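Local coordinates for protein periplasmic beta-glucosidase (Pseudomonas aeruginosa, PDB 6R5T) that probably hydrolyses terminal, non-reducing beta-D-glucosyl residues of beta-glucosides, releasing beta-D-glucose, at residues I87-G93 / W539-E544; L387-D393 / V476-Q481; M126-T130 / E140-T146. The protein carries 1 engineered substitution. One frame throughout, in Å; residues are numbered along the deposited sequence. Where two conformers were deposited one is given.

Overall arrangement
The three contacts run from the C-terminal alpha/beta domain into the TIM-barrel domain. Contact 1 is the junction between the two, and the other pair flank it. F540 of contact 1 reaches contact 2 (centres about 12 Å apart), its CD1 lying 3.1 Å from D393 O. S91 and L92 pack on 140-143 of contact 3, with S91 CB 3.2 Å from G141 O; these centres are about 16 Å apart. Contacts 2 and 3 do not touch, their nearest atoms being about 9 Å apart. Contact 3 lies closest to the sugar pocket: the E140 side chain is about 5 Å from a bound glucose, whereas that of R392 is about 10 Å from a galactose.

Contact 1: residues I87-G93 / W539-E544; sequences IFPISLG and WFSGTE
The junction between the TIM-barrel domain and the C-terminal alpha/beta domain of this family 3 glycosidase is formed here by I87-I90, which lead into helix 91-95, lying along W539-E544, which follow strand 534-537 and end at the N-cap of helix 545-553. At one end I87 and T543 hold each other twice. T543 N donates to I87 O at 2.8 Å, and I87 N donates back to T543 OG1 at 2.9 Å. The hydroxyl can meet this N-H because OG1 lies beside its own backbone N (chi1 -65°), which turns donor and acceptor of T543 to the same residue. I87 O also rests on the CA of the glycine G542, 3.3 Å away, in a C-H...O contact. A water accepts from E544 N and lies close to both S541 O and I87 O.

In the middle, I90 N reaches F540 O at 3.1 Å, nearly in line with the carbonyl (C=O...N 172°), while P89 CA approaches the same oxygen. The I90 branches straddle two residues, CG2 meeting F540 CB and CG1 meeting W539 CB at 4.0 Å. At the far end G93 CA sits over the five-membered ring of W539, 3.5 Å from its centroid and 18° off the normal, a CH-pi contact. L92 CD2 meets the six-membered ring at W539 CZ3 (3.8 Å), its side chain crossing the indole at about a right angle. The indole NE1 is bound to G362 O, and helix 352-362 packs against F88 and P89.

Every residue that touches across this junction is buried, and the direct hydrogen bonds use main-chain groups and one hydroxyl, without a charged pair. At this point the two domains meet through directional bonds, mostly of the main chain, with apolar packing and an aromatic face beside them.

Contact 2: residues L387-D393 / V476-Q481; sequences LAKSQRD and VVGESQ
R392 and Q481 lie flat on one another: the guanidinium and amide planes are 15° apart, and Q481 NE2 stands over the centre of the guanidinium, 3.5 Å from R392 CZ. Both chains fold to achieve this, the arginine bending at chi2 (68°) and the glutamine at its own chi2 (73°). The stack is compatible with further polar partners for both groups. Q481 NE2 donates to E448, and one water takes a weak bond from R392 NH1 while donating to Q481 OE1 at 2.6 Å.

Beside this stack D393 turns its carboxylate to the backbone N of Q481, which donates to D393 OD1 at 2.9 Å, arriving on the anti side and somewhat out of the carboxylate plane. A second water donates to the same OD1 and accepts from Q481 NE2, so that backbone and side chain of Q481 are both tied to one oxygen. The other oxygen, D393 OD2, is met from above its plane by S390 OG at 2.5 Å. That hydroxyl in turn accepts from D393 N (3.0 Å); it therefore both caps helix 391-394 and, through OD2, holds the carboxylate.

Further back the contact is apolar. L387 CD1 lies against the backbone of 477-479, 3.4 Å from G478 N. V476 puts CG1 against L387 CB and CG2 against A388 CB (3.8 Å), with a weak bond from L387 N to V476 O alongside.

Segment 387-393 follows strand 380-384 after a short link, and 476-481 takes in the end of strand 472-478. The contact thus joins the C-terminal ends of two neighbouring parallel strands, where loops gather in alpha/beta folds.

Contact 3: residues M126-T130 / E140-T146; sequences MVDIT and EGFGEDT
G143 O is gripped by T130 N at 3.2 Å and by a water that donates to it at 2.7 Å. The amide comes from above the carbonyl plane, 41° out of it, and T130 OG1 lies near the same oxygen. The same water donates to D128 O and accepts from F142 N (3.1 Å), so it joins three backbone groups of the two segments. A further water accepts from G143 N at 2.9 Å and pairs with T130 OG1. The hydroxyl faces this glycine because it lies between the backbone N and carbonyl carbon of its own residue (chi1 58°). Beyond it, T130 O lies 3.3 Å from E144 CA in a C-H...O contact, with E144 CB equally near; this buried oxygen has no conventional hydrogen-bond partner in the model.

At the other end M126 leads its chain across E140 at about a right angle. CG starts anti to the backbone N (chi1 -173°), and a bend at chi2 lays the sulfur alongside the glycine backbone, with M126 SD 3.5 Å from G141 CA. The methyl and CG both rest on E140 CB, and D128 N adds a weak bond to the sulfur. A third water ties M126 O to E140 O. I129 instead sends CD1 to D145 O, 3.6 Å away, and on to T146.

The polar ends of these residues serve the surroundings: E140 forms a salt bridge with R137, D128 bonds to Y208 and to H177, and D145 caps helix 146-161 at L148 N through OD2 and bonds Y578 through OD1. R137 and H177 line the sugar pocket, so E140 and D128 probably act as second-shell residues that position them. The arrangement is that of a long beta-alpha loop of the TIM barrel, folded back on itself between strand 121-122 and helix 146-161 beside the substrate pocket.

Contact 1: residues I87-G93 / W539-E544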
ATOM      1  N   ILE A  87       8.187 -25.692  21.524  1.00 13.28           N
ATOM      2  CA  ILE A  87       7.776 -24.682  20.516  1.00 14.17           C
ATOM      3  C   ILE A  87       7.118 -25.380  19.334  1.00 12.77           C
ATOM      4  O   ILE A  87       7.682 -26.265  18.704  1.00 13.19           O
ATOM      5  CB  ILE A  87       8.971 -23.813  20.140  1.00 13.75           C
ATOM      6  CG1 ILE A  87       9.653 -23.222  21.384  1.00 13.75           C
ATOM      7  CG2 ILE A  87       8.513 -22.746  19.165  1.00 13.53           C
ATOM      8  CD1 ILE A  87       8.692 -22.591  22.403  1.00 13.90           C
ATOM      9  N   PHE A  88       5.913 -24.940  19.024  1.00 12.94           N
ATOM     10  CA  PHE A  88       5.150 -25.355  17.863  1.00 12.66           C
ATOM     11  C   PHE A  88       5.576 -24.491  16.691  1.00 12.04           C
ATOM     12  O   PHE A  88       6.297 -23.518  16.816  1.00 12.95           O
ATOM     13  CB  PHE A  88       3.658 -25.246  18.177  1.00 13.21           C
ATOM     14  CG  PHE A  88       3.215 -26.204  19.256  1.00 14.44           C
ATOM     15  CD1 PHE A  88       2.849 -27.505  18.956  1.00 15.63           C
ATOM     16  CD2 PHE A  88       3.210 -25.812  20.579  1.00 13.96           C
ATOM     17  CE1 PHE A  88       2.520 -28.407  19.961  1.00 16.38           C
ATOM     18  CE2 PHE A  88       2.878 -26.704  21.592  1.00 15.52           C
ATOM     19  CZ  PHE A  88       2.530 -28.004  21.276  1.00 17.07           C
ATOM     20  N   PRO A  89       5.088 -24.816  15.488  1.00 12.01           N
ATOM     21  CA  PRO A  89       5.297 -23.880  14.376  1.00 11.39           C
ATOM     22  C   PRO A  89       4.798 -22.487  14.729  1.00 12.31           C
ATOM     23  O   PRO A  89       3.879 -22.332  15.520  1.00 12.66           O
ATOM     24  CB  PRO A  89       4.430 -24.448  13.242  1.00 13.10           C
ATOM     25  CG  PRO A  89       4.382 -25.938  13.563  1.00 13.13           C
ATOM     26  CD  PRO A  89       4.360 -25.997  15.075  1.00 12.72           C
ATOM     27  N   ILE A  90       5.380 -21.507  14.054  1.00 11.44           N
ATOM     28  CA  ILE A  90       4.823 -20.147  14.049  1.00 11.80           C
ATOM     29  C   ILE A  90       3.376 -20.182  13.670  1.00 12.47           C
ATOM     30  O   ILE A  90       2.904 -21.078  12.953  1.00 11.83           O
ATOM     31  CB  ILE A  90       5.683 -19.196  13.196  1.00 11.78           C
ATOM     32  CG1 ILE A  90       5.832 -19.703  11.751  1.00 12.30           C
ATOM     33  CG2 ILE A  90       7.022 -18.971  13.819  1.00 12.27           C
ATOM     34  CD1 ILE A  90       6.205 -18.635  10.762  1.00 12.18           C
ATOM     35  N   SER A  91       2.619 -19.172  14.118  1.00 13.41           N
ATOM     36  CA  SER A  91       1.164 -19.106  13.857  1.00 14.50           C
ATOM     37  C   SER A  91       0.850 -19.233  12.370  1.00 13.81           C
ATOM     38  O   SER A  91      -0.140 -19.842  12.029  1.00 13.91           O
ATOM     39  CB  SER A  91       0.559 -17.858  14.451  1.00 16.79           C
ATOM     40  OG  SER A  91       0.677 -17.917  15.850  1.00 20.37           O
ATOM     41  N   LEU A  92       1.655 -18.625  11.498  1.00 14.11           N
ATOM     42  CA  LEU A  92       1.297 -18.674  10.068  1.00 14.47           C
ATOM     43  C   LEU A  92       1.353 -20.138   9.606  1.00 14.21           C
ATOM     44  O   LEU A  92       0.577 -20.540   8.756  1.00 16.31           O
ATOM     45  CB  LEU A  92       2.274 -17.727   9.355  1.00 17.03           C
ATOM     46  CG  LEU A  92       1.979 -17.484   7.896  1.00 17.24           C
ATOM     47  CD1 LEU A  92       0.619 -16.855   7.709  1.00 18.12           C
ATOM     48  CD2 LEU A  92       3.107 -16.604   7.362  1.00 17.53           C
ATOM     49  N   GLY A  93       2.232 -20.975  10.168  1.00 14.27           N
ATOM     50  CA  GLY A  93       2.339 -22.418   9.917  1.00 15.46           C
ATOM     51  C   GLY A  93       1.199 -23.184  10.581  1.00 16.59           C
ATOM     52  O   GLY A  93       0.643 -24.121  10.014  1.00 19.25           O
ATOM     53  N   TRP A 539       7.839 -23.066   6.927  1.00 11.52           N
ATOM     54  CA  TRP A 539       7.656 -21.921   7.841  1.00 12.47           C
ATOM     55  C   TRP A 539       8.825 -21.894   8.822  1.00 12.15           C
ATOM     56  O   TRP A 539       9.963 -22.067   8.378  1.00 13.47           O
ATOM     57  CB  TRP A 539       6.310 -22.018   8.533  1.00 12.13           C
ATOM     58  CG  TRP A 539       5.157 -22.328   7.644  1.00 13.22           C
ATOM     59  CD1 TRP A 539       4.481 -23.501   7.588  1.00 13.34           C
ATOM     60  CD2 TRP A 539       4.553 -21.442   6.708  1.00 12.44           C
ATOM     61  NE1 TRP A 539       3.478 -23.411   6.676  1.00 14.92           N
ATOM     62  CE2 TRP A 539       3.476 -22.151   6.137  1.00 15.26           C
ATOM     63  CE3 TRP A 539       4.818 -20.133   6.265  1.00 13.66           C
ATOM     64  CZ2 TRP A 539       2.672 -21.595   5.152  1.00 16.01           C
ATOM     65  CZ3 TRP A 539       4.013 -19.597   5.277  1.00 14.75           C
ATOM     66  CH2 TRP A 539       2.954 -20.315   4.742  1.00 15.54           C
ATOM     67  N   PHE A 540       8.583 -21.722  10.113  1.00 12.59           N
ATOM     68  CA  PHE A 540       9.548 -22.134  11.168  1.00 12.89           C
ATOM     69  C   PHE A 540       8.777 -23.175  11.964  1.00 12.56           C
ATOM     70  O   PHE A 540       7.758 -22.815  12.576  1.00 13.79           O
ATOM     71  CB  PHE A 540      10.055 -20.961  12.008  1.00 12.65           C
ATOM     72  CG  PHE A 540      10.793 -19.896  11.236  1.00 12.84           C
ATOM     73  CD1 PHE A 540      11.954 -20.200  10.530  1.00 13.10           C
ATOM     74  CD2 PHE A 540      10.287 -18.632  11.148  1.00 13.53           C
ATOM     75  CE1 PHE A 540      12.615 -19.234   9.796  1.00 14.87           C
ATOM     76  CE2 PHE A 540      10.941 -17.666  10.401  1.00 15.25           C
ATOM     77  CZ  PHE A 540      12.101 -17.973   9.725  1.00 13.84           C
ATOM     78  N   SER A 541       9.172 -24.443  11.912  1.00 12.90           N
ATOM     79  CA  SER A 541       8.288 -25.570  12.341  0.64 13.58           C
ATOM     80  C   SER A 541       8.469 -25.976  13.818  1.00 14.74           C
ATOM     81  O   SER A 541       7.765 -26.891  14.257  1.00 14.97           O
ATOM     82  CB  SER A 541       8.445 -26.731  11.411  0.64 14.67           C
ATOM     83  OG  SER A 541       7.582 -26.557  10.286  0.64 14.90           O
ATOM     84  N   GLY A 542       9.357 -25.312  14.561  1.00 13.35           N
ATOM     85  CA  GLY A 542       9.395 -25.488  16.032  1.00 13.33           C
ATOM     86  C   GLY A 542      10.392 -26.512  16.511  1.00 12.88           C
ATOM     87  O   GLY A 542      11.248 -27.005  15.767  1.00 12.72           O
ATOM     88  N   THR A 543      10.260 -26.861  17.789  1.00 12.54           N
ATOM     89  CA  THR A 543      11.217 -27.744  18.502  1.00 14.72           C
ATOM     90  C   THR A 543      11.350 -29.101  17.795  1.00 14.27           C
ATOM     91  O   THR A 543      12.464 -29.613  17.772  1.00 15.14           O
ATOM     92  CB  THR A 543      10.695 -27.950  19.921  1.00 14.78           C
ATOM     93  OG1 THR A 543      10.726 -26.692  20.599  1.00 14.76           O
ATOM     94  CG2 THR A 543      11.518 -28.951  20.699  1.00 16.45           C
ATOM     95  N   GLU A 544      10.271 -29.639  17.238  1.00 15.20           N
ATOM     96  CA  GLU A 544      10.304 -30.929  16.523  1.00 16.02           C
ATOM     97  C   GLU A 544      10.300 -30.705  15.022  1.00 15.25           C
ATOM     98  O   GLU A 544      10.061 -31.671  14.278  1.00 15.59           O
ATOM     99  CB  GLU A 544       9.127 -31.766  16.999  1.00 16.52           C
ATOM    100  CG  GLU A 544       9.391 -32.398  18.352  1.00 17.61           C
ATOM    101  CD  GLU A 544      10.460 -33.481  18.329  1.00 20.15           C
ATOM    102  OE1 GLU A 544      10.382 -34.319  17.414  1.00 19.93           O
ATOM    103  OE2 GLU A 544      11.404 -33.465  19.184  1.00 22.57           O
TER
HETATM  104  O   HOH W   1       7.649 -28.528  16.439  1.00 19.17           O

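Contact 2: residues L387-D393 / V476-Q481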
ATOM      1  N   LEU A 387      20.236 -23.005   6.666  1.00 15.52           N
ATOM      2  CA  LEU A 387      19.169 -23.355   7.633  0.50 16.52           C
ATOM      3  C   LEU A 387      19.173 -24.844   7.959  1.00 16.85           C
ATOM      4  O   LEU A 387      18.428 -25.270   8.860  1.00 17.41           O
ATOM      5  CB  LEU A 387      17.847 -22.834   7.076  0.50 16.41           C
ATOM      6  CG  LEU A 387      17.822 -21.301   7.069  0.50 18.21           C
ATOM      7  CD1 LEU A 387      16.709 -20.771   6.225  0.50 19.83           C
ATOM      8  CD2 LEU A 387      17.742 -20.749   8.500  0.50 18.39           C
ATOM      9  N   ALA A 388      20.028 -25.646   7.317  1.00 14.62           N
ATOM     10  CA  ALA A 388      19.981 -27.099   7.525  1.00 16.13           C
ATOM     11  C   ALA A 388      20.295 -27.521   8.953  1.00 16.03           C
ATOM     12  O   ALA A 388      19.648 -28.489   9.414  1.00 17.11           O
ATOM     13  CB  ALA A 388      20.926 -27.753   6.563  1.00 15.85           C
ATOM     14  N   LYS A 389      21.325 -26.901   9.545  1.00 15.89           N
ATOM     15  CA  LYS A 389      21.739 -27.222  10.925  1.00 17.06           C
ATOM     16  C   LYS A 389      21.414 -26.082  11.900  1.00 18.34           C
ATOM     17  O   LYS A 389      22.053 -26.027  12.988  1.00 18.67           O
ATOM     18  CB  LYS A 389      23.236 -27.506  10.945  1.00 18.08           C
ATOM     19  CG  LYS A 389      23.590 -28.836  10.346  1.00 22.00           C
ATOM     20  CD  LYS A 389      25.013 -29.237  10.694  1.00 27.41           C
ATOM     21  CE  LYS A 389      25.363 -30.602  10.153  1.00 33.35           C
ATOM     22  NZ  LYS A 389      26.725 -30.995  10.608  1.00 38.33           N
ATOM     23  N   SER A 390      20.428 -25.256  11.605  1.00 15.87           N
ATOM     24  CA  SER A 390      20.092 -24.136  12.491  1.00 17.62           C
ATOM     25  C   SER A 390      19.036 -24.523  13.521  1.00 18.80           C
ATOM     26  O   SER A 390      17.865 -24.735  13.147  1.00 18.20           O
ATOM     27  CB  SER A 390      19.641 -22.956  11.694  1.00 17.47           C
ATOM     28  OG  SER A 390      19.378 -21.902  12.593  1.00 18.47           O
ATOM     29  N   GLN A 391      19.422 -24.614  14.785  1.00 16.49           N
ATOM     30  CA  GLN A 391      18.451 -24.781  15.881  1.00 16.99           C
ATOM     31  C   GLN A 391      17.779 -23.454  16.196  1.00 17.04           C
ATOM     32  O   GLN A 391      16.620 -23.480  16.505  1.00 16.28           O
ATOM     33  CB  GLN A 391      19.175 -25.298  17.123  1.00 15.48           C
ATOM     34  CG  GLN A 391      19.533 -26.770  17.000  1.00 17.03           C
ATOM     35  CD  GLN A 391      20.269 -27.312  18.195  1.00 18.83           C
ATOM     36  OE1 GLN A 391      21.279 -26.725  18.604  1.00 21.61           O
ATOM     37  NE2 GLN A 391      19.772 -28.424  18.734  1.00 17.26           N
ATOM     38  N   ARG A 392      18.509 -22.340  16.100  1.00 16.57           N
ATOM     39  CA  ARG A 392      17.935 -21.029  16.469  1.00 17.31           C
ATOM     40  C   ARG A 392      16.808 -20.702  15.499  1.00 17.02           C
ATOM     41  O   ARG A 392      15.756 -20.155  15.938  1.00 17.71           O
ATOM     42  CB  ARG A 392      18.982 -19.928  16.488  1.00 20.76           C
ATOM     43  CG  ARG A 392      18.400 -18.581  16.888  1.00 24.61           C
ATOM     44  CD  ARG A 392      17.954 -18.538  18.341  1.00 30.00           C
ATOM     45  NE  ARG A 392      17.236 -17.318  18.688  1.00 34.95           N
ATOM     46  CZ  ARG A 392      15.935 -17.118  18.454  1.00 37.08           C
ATOM     47  NH1 ARG A 392      15.367 -15.975  18.817  1.00 42.88           N
ATOM     48  NH2 ARG A 392      15.200 -18.027  17.849  1.00 32.50           N
ATOM     49  N   ASP A 393      16.975 -21.026  14.218  1.00 14.72           N
ATOM     50  CA  ASP A 393      15.939 -20.582  13.257  1.00 16.19           C
ATOM     51  C   ASP A 393      14.698 -21.491  13.286  1.00 15.74           C
ATOM     52  O   ASP A 393      13.573 -20.987  13.113  1.00 16.77           O
ATOM     53  CB  ASP A 393      16.535 -20.470  11.867  1.00 16.37           C
ATOM     54  CG  ASP A 393      17.563 -19.345  11.845  1.00 17.37           C
ATOM     55  OD1 ASP A 393      17.235 -18.219  12.221  1.00 16.94           O
ATOM     56  OD2 ASP A 393      18.738 -19.656  11.639  1.00 18.71           O
ATOM     57  N   VAL A 476      18.206 -26.505   2.188  1.00 14.14           N
ATOM     58  CA  VAL A 476      17.441 -25.965   3.327  1.00 14.48           C
ATOM     59  C   VAL A 476      17.796 -24.477   3.375  1.00 14.93           C
ATOM     60  O   VAL A 476      18.875 -24.087   3.807  1.00 15.55           O
ATOM     61  CB  VAL A 476      17.696 -26.688   4.663  1.00 14.33           C
ATOM     62  CG1 VAL A 476      16.638 -26.277   5.673  1.00 16.05           C
ATOM     63  CG2 VAL A 476      17.731 -28.195   4.494  1.00 16.00           C
ATOM     64  N   VAL A 477      16.873 -23.671   2.888  1.00 14.13           N
ATOM     65  CA  VAL A 477      17.135 -22.276   2.527  1.00 13.34           C
ATOM     66  C   VAL A 477      15.948 -21.416   2.944  1.00 12.68           C
ATOM     67  O   VAL A 477      14.849 -21.946   3.210  1.00 13.30           O
ATOM     68  CB  VAL A 477      17.392 -22.145   1.025  1.00 14.41           C
ATOM     69  CG1 VAL A 477      18.747 -22.727   0.666  1.00 15.54           C
ATOM     70  CG2 VAL A 477      16.277 -22.743   0.178  1.00 14.99           C
ATOM     71  N   GLY A 478      16.182 -20.102   2.974  1.00 14.38           N
ATOM     72  CA  GLY A 478      15.104 -19.130   3.176  1.00 14.95           C
ATOM     73  C   GLY A 478      15.548 -18.060   4.154  1.00 16.43           C
ATOM     74  O   GLY A 478      16.687 -17.619   4.104  1.00 17.72           O
ATOM     75  N   GLU A 479      14.680 -17.676   5.067  1.00 13.64           N
ATOM     76  CA  GLU A 479      14.934 -16.567   6.008  1.00 14.71           C
ATOM     77  C   GLU A 479      15.432 -17.111   7.333  1.00 15.64           C
ATOM     78  O   GLU A 479      15.026 -18.190   7.746  1.00 15.14           O
ATOM     79  CB  GLU A 479      13.655 -15.748   6.278  1.00 14.10           C
ATOM     80  CG  GLU A 479      13.043 -15.121   5.054  1.00 14.19           C
ATOM     81  CD  GLU A 479      11.758 -14.355   5.412  1.00 14.71           C
ATOM     82  OE1 GLU A 479      10.963 -14.875   6.222  1.00 16.07           O
ATOM     83  OE2 GLU A 479      11.568 -13.226   4.850  1.00 16.16           O
ATOM     84  N   SER A 480      16.298 -16.380   8.002  1.00 13.74           N
ATOM     85  CA  SER A 480      16.537 -16.572   9.428  1.00 14.67           C
ATOM     86  C   SER A 480      15.391 -15.929  10.204  1.00 14.24           C
ATOM     87  O   SER A 480      14.661 -15.070   9.667  1.00 13.60           O
ATOM     88  CB  SER A 480      17.895 -16.043   9.837  1.00 14.99           C
ATOM     89  OG  SER A 480      17.955 -14.631   9.695  1.00 14.88           O
ATOM     90  N   GLN A 481      15.178 -16.386  11.444  1.00 13.63           N
ATOM     91  CA  GLN A 481      13.934 -15.987  12.142  1.00 14.56           C
ATOM     92  C   GLN A 481      13.983 -14.482  12.441  1.00 15.04           C
ATOM     93  O   GLN A 481      12.919 -13.876  12.527  1.00 14.76           O
ATOM     94  CB  GLN A 481      13.686 -16.864  13.373  1.00 16.91           C
ATOM     95  CG  GLN A 481      14.805 -16.860  14.385  1.00 17.12           C
ATOM     96  CD  GLN A 481      14.978 -15.628  15.224  1.00 19.03           C
ATOM     97  OE1 GLN A 481      14.012 -14.991  15.629  1.00 17.77           O
ATOM     98  NE2 GLN A 481      16.233 -15.282  15.497  1.00 17.88           N
TER
HETATM   99  O   HOH W   2      13.532 -13.755  17.836  1.00 35.69           O
HETATM  100  O   HOH W   3      18.515 -16.580  13.852  1.00 17.84           O

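Contact 3: residues M126-T130 / E140-T146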
ATOM      1  N   MET A 126      -2.237 -13.447  18.758  1.00 14.46           N
ATOM      2  CA  MET A 126      -2.132 -12.355  17.780  1.00 13.55           C
ATOM      3  C   MET A 126      -3.069 -12.655  16.630  1.00 13.50           C
ATOM      4  O   MET A 126      -2.925 -13.701  16.019  1.00 16.97           O
ATOM      5  CB  MET A 126      -0.672 -12.249  17.314  1.00 13.71           C
ATOM      6  CG  MET A 126      -0.379 -11.046  16.422  1.00 14.96           C
ATOM      7  SD  MET A 126      -0.851 -11.343  14.726  1.00 16.27           S
ATOM      8  CE  MET A 126       0.228 -10.169  13.872  1.00 18.51           C
ATOM      9  N   VAL A 127      -4.027 -11.781  16.382  1.00 13.13           N
ATOM     10  CA  VAL A 127      -5.112 -12.017  15.400  1.00 13.10           C
ATOM     11  C   VAL A 127      -5.232 -10.876  14.407  1.00 13.10           C
ATOM     12  O   VAL A 127      -6.328 -10.690  13.827  1.00 15.26           O
ATOM     13  CB  VAL A 127      -6.421 -12.282  16.150  1.00 13.52           C
ATOM     14  CG1 VAL A 127      -6.230 -13.467  17.095  1.00 15.51           C
ATOM     15  CG2 VAL A 127      -6.966 -11.093  16.918  1.00 13.18           C
ATOM     16  N   ASP A 128      -4.136 -10.172  14.162  1.00 13.40           N
ATOM     17  CA  ASP A 128      -4.132  -9.082  13.173  1.00 11.78           C
ATOM     18  C   ASP A 128      -4.189  -9.683  11.765  1.00 12.06           C
ATOM     19  O   ASP A 128      -3.389 -10.557  11.463  1.00 14.64           O
ATOM     20  CB  ASP A 128      -2.903  -8.221  13.346  1.00 12.83           C
ATOM     21  CG  ASP A 128      -2.640  -7.749  14.762  1.00 15.37           C
ATOM     22  OD1 ASP A 128      -3.607  -7.371  15.411  1.00 14.51           O
ATOM     23  OD2 ASP A 128      -1.488  -7.747  15.148  1.00 16.17           O
ATOM     24  N   ILE A 129      -5.133  -9.244  10.917  1.00 12.89           N
ATOM     25  CA  ILE A 129      -5.161  -9.610   9.487  1.00 12.89           C
ATOM     26  C   ILE A 129      -3.918  -9.039   8.825  1.00 11.84           C
ATOM     27  O   ILE A 129      -3.588  -7.849   9.014  1.00 13.10           O
ATOM     28  CB  ILE A 129      -6.451  -9.033   8.874  1.00 15.19           C
ATOM     29  CG1 ILE A 129      -7.646  -9.752   9.489  1.00 18.18           C
ATOM     30  CG2 ILE A 129      -6.492  -9.070   7.371  1.00 16.35           C
ATOM     31  CD1 ILE A 129      -7.711 -11.202   9.177  1.00 16.25           C
ATOM     32  N   THR A 130      -3.304  -9.833   7.945  1.00 12.60           N
ATOM     33  CA  THR A 130      -2.097  -9.395   7.209  1.00 10.93           C
ATOM     34  C   THR A 130      -2.260  -9.593   5.699  1.00 13.19           C
ATOM     35  O   THR A 130      -2.419 -10.705   5.248  1.00 12.61           O
ATOM     36  CB  THR A 130      -0.837 -10.100   7.691  1.00 12.01           C
ATOM     37  OG1 THR A 130      -1.023 -11.514   7.552  1.00 12.09           O
ATOM     38  CG2 THR A 130      -0.559  -9.719   9.138  1.00 12.87           C
ATOM     39  N   GLU A 140       3.461 -13.989  13.001  1.00 15.17           N
ATOM     40  CA  GLU A 140       2.700 -14.112  14.275  1.00 15.26           C
ATOM     41  C   GLU A 140       1.207 -14.269  14.088  1.00 16.37           C
ATOM     42  O   GLU A 140       0.573 -14.643  15.059  1.00 14.68           O
ATOM     43  CB  GLU A 140       2.900 -12.857  15.107  1.00 17.49           C
ATOM     44  CG  GLU A 140       4.290 -12.769  15.587  1.00 24.33           C
ATOM     45  CD  GLU A 140       4.542 -11.389  16.107  1.00 24.43           C
ATOM     46  OE1 GLU A 140       3.747 -10.959  17.030  1.00 25.09           O
ATOM     47  OE2 GLU A 140       5.493 -10.753  15.547  1.00 26.07           O
ATOM     48  N   GLY A 141       0.670 -14.018  12.885  1.00 12.95           N
ATOM     49  CA  GLY A 141      -0.762 -14.149  12.663  1.00 14.35           C
ATOM     50  C   GLY A 141      -1.116 -15.397  11.891  1.00 13.76           C
ATOM     51  O   GLY A 141      -0.254 -16.316  11.736  1.00 15.91           O
ATOM     52  N   PHE A 142      -2.345 -15.419  11.427  1.00 13.62           N
ATOM     53  CA  PHE A 142      -2.924 -16.606  10.781  1.00 13.02           C
ATOM     54  C   PHE A 142      -3.170 -16.365   9.298  1.00 12.84           C
ATOM     55  O   PHE A 142      -3.827 -17.186   8.674  1.00 13.59           O
ATOM     56  CB  PHE A 142      -4.195 -17.019  11.497  1.00 14.55           C
ATOM     57  CG  PHE A 142      -4.026 -17.468  12.919  1.00 15.18           C
ATOM     58  CD1 PHE A 142      -3.121 -18.460  13.253  1.00 16.25           C
ATOM     59  CD2 PHE A 142      -4.828 -16.943  13.909  1.00 17.55           C
ATOM     60  CE1 PHE A 142      -3.038 -18.947  14.557  1.00 18.33           C
ATOM     61  CE2 PHE A 142      -4.705 -17.394  15.224  1.00 18.49           C
ATOM     62  CZ  PHE A 142      -3.836 -18.414  15.530  1.00 18.46           C
ATOM     63  N   GLY A 143      -2.610 -15.279   8.743  1.00 13.03           N
ATOM     64  CA  GLY A 143      -2.679 -14.985   7.305  1.00 12.16           C
ATOM     65  C   GLY A 143      -3.710 -13.916   7.008  1.00 12.02           C
ATOM     66  O   GLY A 143      -3.903 -13.008   7.831  1.00 12.00           O
ATOM     67  N   GLU A 144      -4.251 -13.963   5.799  1.00 11.36           N
ATOM     68  CA  GLU A 144      -4.950 -12.805   5.239  1.00 11.22           C
ATOM     69  C   GLU A 144      -6.465 -12.923   5.381  1.00 11.53           C
ATOM     70  O   GLU A 144      -7.126 -11.963   5.012  1.00 11.24           O
ATOM     71  CB  GLU A 144      -4.590 -12.625   3.763  1.00 11.89           C
ATOM     72  CG  GLU A 144      -5.181 -13.626   2.772  1.00 12.65           C
ATOM     73  CD  GLU A 144      -4.474 -13.632   1.409  1.00 12.72           C
ATOM     74  OE1 GLU A 144      -3.251 -13.284   1.321  1.00 12.28           O
ATOM     75  OE2 GLU A 144      -5.100 -14.073   0.405  1.00 13.02           O
ATOM     76  N   ASP A 145      -6.981 -14.054   5.826  1.00 11.27           N
ATOM     77  CA  ASP A 145      -8.450 -14.223   5.759  1.00 11.66           C
ATOM     78  C   ASP A 145      -9.174 -13.925   7.068  1.00 11.78           C
ATOM     79  O   ASP A 145      -8.829 -14.479   8.117  1.00 13.44           O
ATOM     80  CB  ASP A 145      -8.825 -15.629   5.322  1.00 12.89           C
ATOM     81  CG  ASP A 145     -10.331 -15.724   5.142  1.00 13.70           C
ATOM     82  OD1 ASP A 145     -10.897 -14.992   4.277  1.00 16.71           O
ATOM     83  OD2 ASP A 145     -10.904 -16.553   5.868  1.00 14.72           O
ATOM     84  N   THR A 146     -10.231 -13.153   6.944  1.00 12.16           N
ATOM     85  CA  THR A 146     -11.000 -12.711   8.144  1.00 12.55           C
ATOM     86  C   THR A 146     -11.729 -13.910   8.756  1.00 12.99           C
ATOM     87  O   THR A 146     -11.750 -14.047   9.974  1.00 13.44           O
ATOM     88  CB  THR A 146     -11.955 -11.605   7.746  1.00 13.81           C
ATOM     89  OG1 THR A 146     -11.211 -10.540   7.162  1.00 14.24           O
ATOM     90  CG2 THR A 146     -12.750 -11.146   8.928  1.00 14.22           C
TER
HETATM   91  O   HOH W   4      -1.651 -16.180  16.705  1.00 30.83           O
HETATM   92  O   HOH W   5      -4.325 -13.205  10.531  1.00 15.30           O
HETATM   93  O   HOH W   6      -0.487 -13.459   9.472  1.00 13.15           O